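Local coordinates for putative esterase (Bacteroides intestinalis DSM 17393, PDB 5VOL), which is a ferulic acid esterase of carbohydrate esterase family 1, which probably hydrolyses feruloyl ester links on arabinoxylan, at residues P45-L50 and A134-S139. Sequence-based numbering, arbitrary orientation.
Sequences PVLYLL and AIAGLS
Residues 46-50 and 134-138 pair as neighbouring parallel strands in the buried middle of the central mixed sheet. Val46, Tyr48 and Leu50 on one strand exchange backbone hydrogen bonds with Ala134, Ala136 and Leu138 on the other. Four of the five bonds are 2.9 Å long, among them Tyr48 N to Ala134 O and Leu50 N to Ala136 O. The last, from Leu138 N to Leu50 O, is longer at 3.2 Å.

Leu47, Leu49, Ala134 and Ala136 share one face of the sheet. With CG anti to the backbone N (chi1 172°), Leu47 brings its CD1 over the neighbouring strand, 3.9 Å from Ala134 CB and 4.1 Å from Ala136 CB. Leu49 CD1 reaches the same Ala136 methyl at 4.0 Å, so two leucine branches meet one small side chain. Helix 254-271 covers part of this face through Leu265 and Val268.

Tyr48, Leu50 and Ile135 lie on the other face. Tyr48 meets Ile135 CG1 through its CB, at 4.0 Å, while the CD2 edge of its ring faces Ala134 O, which lies near the ring plane. Val46 CG2 lies over one ring face near the rim. Tyr48 OH is hydrogen-bonded to Glu121 OE2, and Phe112 packs edge-to-face with the ring. Leu50 CD1 meets Ile135 CD1 at 4.1 Å as the two side chains cross at a slant. Gly137, opposite Leu50, lets the backbones close to 4.2 Å between their CA atoms.

Beyond Leu138 the chain turns sharply at Ser139 into helix 140-151. Ser139 has phi 55° and psi -120°, and its OG is hydrogen-bonded to His252. This is consistent with the GxSxG nucleophile elbow of the alpha/beta-hydrolase fold, at the end of a central parallel strand.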
loop_
_atom_site.group_PDB
_atom_site.type_symbol
_atom_site.label_atom_id
_atom_site.label_comp_id
_atom_site.label_asym_id
_atom_site.label_seq_id
_atom_site.Cartn_x
_atom_site.Cartn_y
_atom_site.Cartn_z
ATOM N N PRO C 45 0.326 -10.877 -25.114
ATOM C CA PRO C 45 -0.676 -11.603 -24.341
ATOM C C PRO C 45 -1.985 -10.813 -24.314
ATOM O O PRO C 45 -2.021 -9.658 -24.745
ATOM C CB PRO C 45 -0.053 -11.723 -22.943
ATOM C CG PRO C 45 1.087 -10.777 -22.924
ATOM C CD PRO C 45 1.515 -10.514 -24.314
ATOM N N VAL C 46 -3.053 -11.440 -23.837
ATOM C CA VAL C 46 -4.338 -10.768 -23.780
ATOM C C VAL C 46 -5.025 -11.017 -22.448
ATOM O O VAL C 46 -4.951 -12.112 -21.874
ATOM C CB VAL C 46 -5.281 -11.205 -24.941
ATOM C CG1 VAL C 46 -5.643 -12.672 -24.815
ATOM C CG2 VAL C 46 -6.544 -10.343 -24.944
ATOM N N LEU C 47 -5.660 -9.961 -21.951
ATOM C CA LEU C 47 -6.543 -10.045 -20.805
ATOM C C LEU C 47 -7.970 -9.692 -21.246
ATOM O O LEU C 47 -8.219 -8.588 -21.741
ATOM C CB LEU C 47 -6.092 -9.090 -19.681
ATOM C CG LEU C 47 -7.067 -8.955 -18.504
ATOM C CD1 LEU C 47 -7.169 -10.269 -17.747
ATOM C CD2 LEU C 47 -6.624 -7.824 -17.553
ATOM N N TYR C 48 -8.901 -10.625 -21.062
ATOM C CA TYR C 48 -10.317 -10.314 -21.241
ATOM C C TYR C 48 -10.830 -9.724 -19.933
ATOM O O TYR C 48 -10.761 -10.347 -18.885
ATOM C CB TYR C 48 -11.102 -11.566 -21.675
ATOM C CG TYR C 48 -10.659 -11.997 -23.055
ATOM C CD1 TYR C 48 -11.219 -11.417 -24.192
ATOM C CD2 TYR C 48 -9.636 -12.929 -23.223
ATOM C CE1 TYR C 48 -10.788 -11.770 -25.462
ATOM C CE2 TYR C 48 -9.198 -13.283 -24.485
ATOM C CZ TYR C 48 -9.784 -12.708 -25.599
ATOM O OH TYR C 48 -9.346 -13.050 -26.858
ATOM N N LEU C 49 -11.305 -8.492 -19.993
ATOM C CA LEU C 49 -11.716 -7.794 -18.781
ATOM C C LEU C 49 -13.212 -7.441 -18.853
ATOM O O LEU C 49 -13.608 -6.530 -19.573
ATOM C CB LEU C 49 -10.866 -6.539 -18.596
ATOM C CG LEU C 49 -11.068 -5.672 -17.346
ATOM C CD1 LEU C 49 -10.772 -6.477 -16.088
ATOM C CD2 LEU C 49 -10.133 -4.479 -17.425
ATOM N N LEU C 50 -14.014 -8.138 -18.064
ATOM C CA LEU C 50 -15.474 -8.127 -18.219
ATOM C C LEU C 50 -16.193 -7.146 -17.286
ATOM O O LEU C 50 -15.808 -6.987 -16.113
ATOM C CB LEU C 50 -16.019 -9.546 -17.991
ATOM C CG LEU C 50 -15.341 -10.688 -18.757
ATOM C CD1 LEU C 50 -16.041 -12.026 -18.473
ATOM C CD2 LEU C 50 -15.285 -10.428 -20.276
ATOM N N ALA C 134 -5.537 -14.430 -20.271
ATOM C CA ALA C 134 -6.072 -14.359 -18.916
ATOM C C ALA C 134 -7.467 -13.740 -18.941
ATOM O O ALA C 134 -7.872 -13.149 -19.935
ATOM C CB ALA C 134 -5.119 -13.552 -17.991
ATOM N N ILE C 135 -8.200 -13.871 -17.846
ATOM C CA ILE C 135 -9.528 -13.287 -17.792
ATOM C C ILE C 135 -9.849 -12.779 -16.387
ATOM O O ILE C 135 -9.432 -13.362 -15.385
ATOM C CB ILE C 135 -10.600 -14.317 -18.283
ATOM C CG1 ILE C 135 -11.974 -13.675 -18.437
ATOM C CG2 ILE C 135 -10.659 -15.545 -17.385
ATOM C CD1 ILE C 135 -12.942 -14.586 -19.242
ATOM N N ALA C 136 -10.553 -11.656 -16.329
ATOM C CA ALA C 136 -10.924 -11.021 -15.064
ATOM C C ALA C 136 -12.223 -10.269 -15.281
ATOM O O ALA C 136 -12.583 -9.980 -16.420
ATOM C CB ALA C 136 -9.823 -10.069 -14.595
ATOM N N GLY C 137 -12.923 -9.930 -14.206
ATOM C CA GLY C 137 -14.099 -9.089 -14.336
ATOM C C GLY C 137 -14.673 -8.734 -12.989
ATOM O O GLY C 137 -14.293 -9.341 -11.984
ATOM N N LEU C 138 -15.601 -7.772 -12.973
ATOM C CA LEU C 138 -16.286 -7.378 -11.750
ATOM C C LEU C 138 -17.744 -7.834 -11.732
ATOM O O LEU C 138 -18.407 -7.886 -12.775
ATOM C CB LEU C 138 -16.216 -5.855 -11.560
ATOM C CG LEU C 138 -17.064 -5.063 -12.564
ATOM C CD1 LEU C 138 -18.367 -4.565 -11.929
ATOM C CD2 LEU C 138 -16.281 -3.908 -13.146
ATOM N N SER C 139 -18.226 -8.175 -10.537
ATOM C CA SER C 139 -19.626 -8.550 -10.327
ATOM C C SER C 139 -20.068 -9.689 -11.240
ATOM O O SER C 139 -19.523 -10.791 -11.172
ATOM C CB SER C 139 -20.528 -7.339 -10.535
ATOM O OG SER C 139 -21.701 -7.453 -9.759
#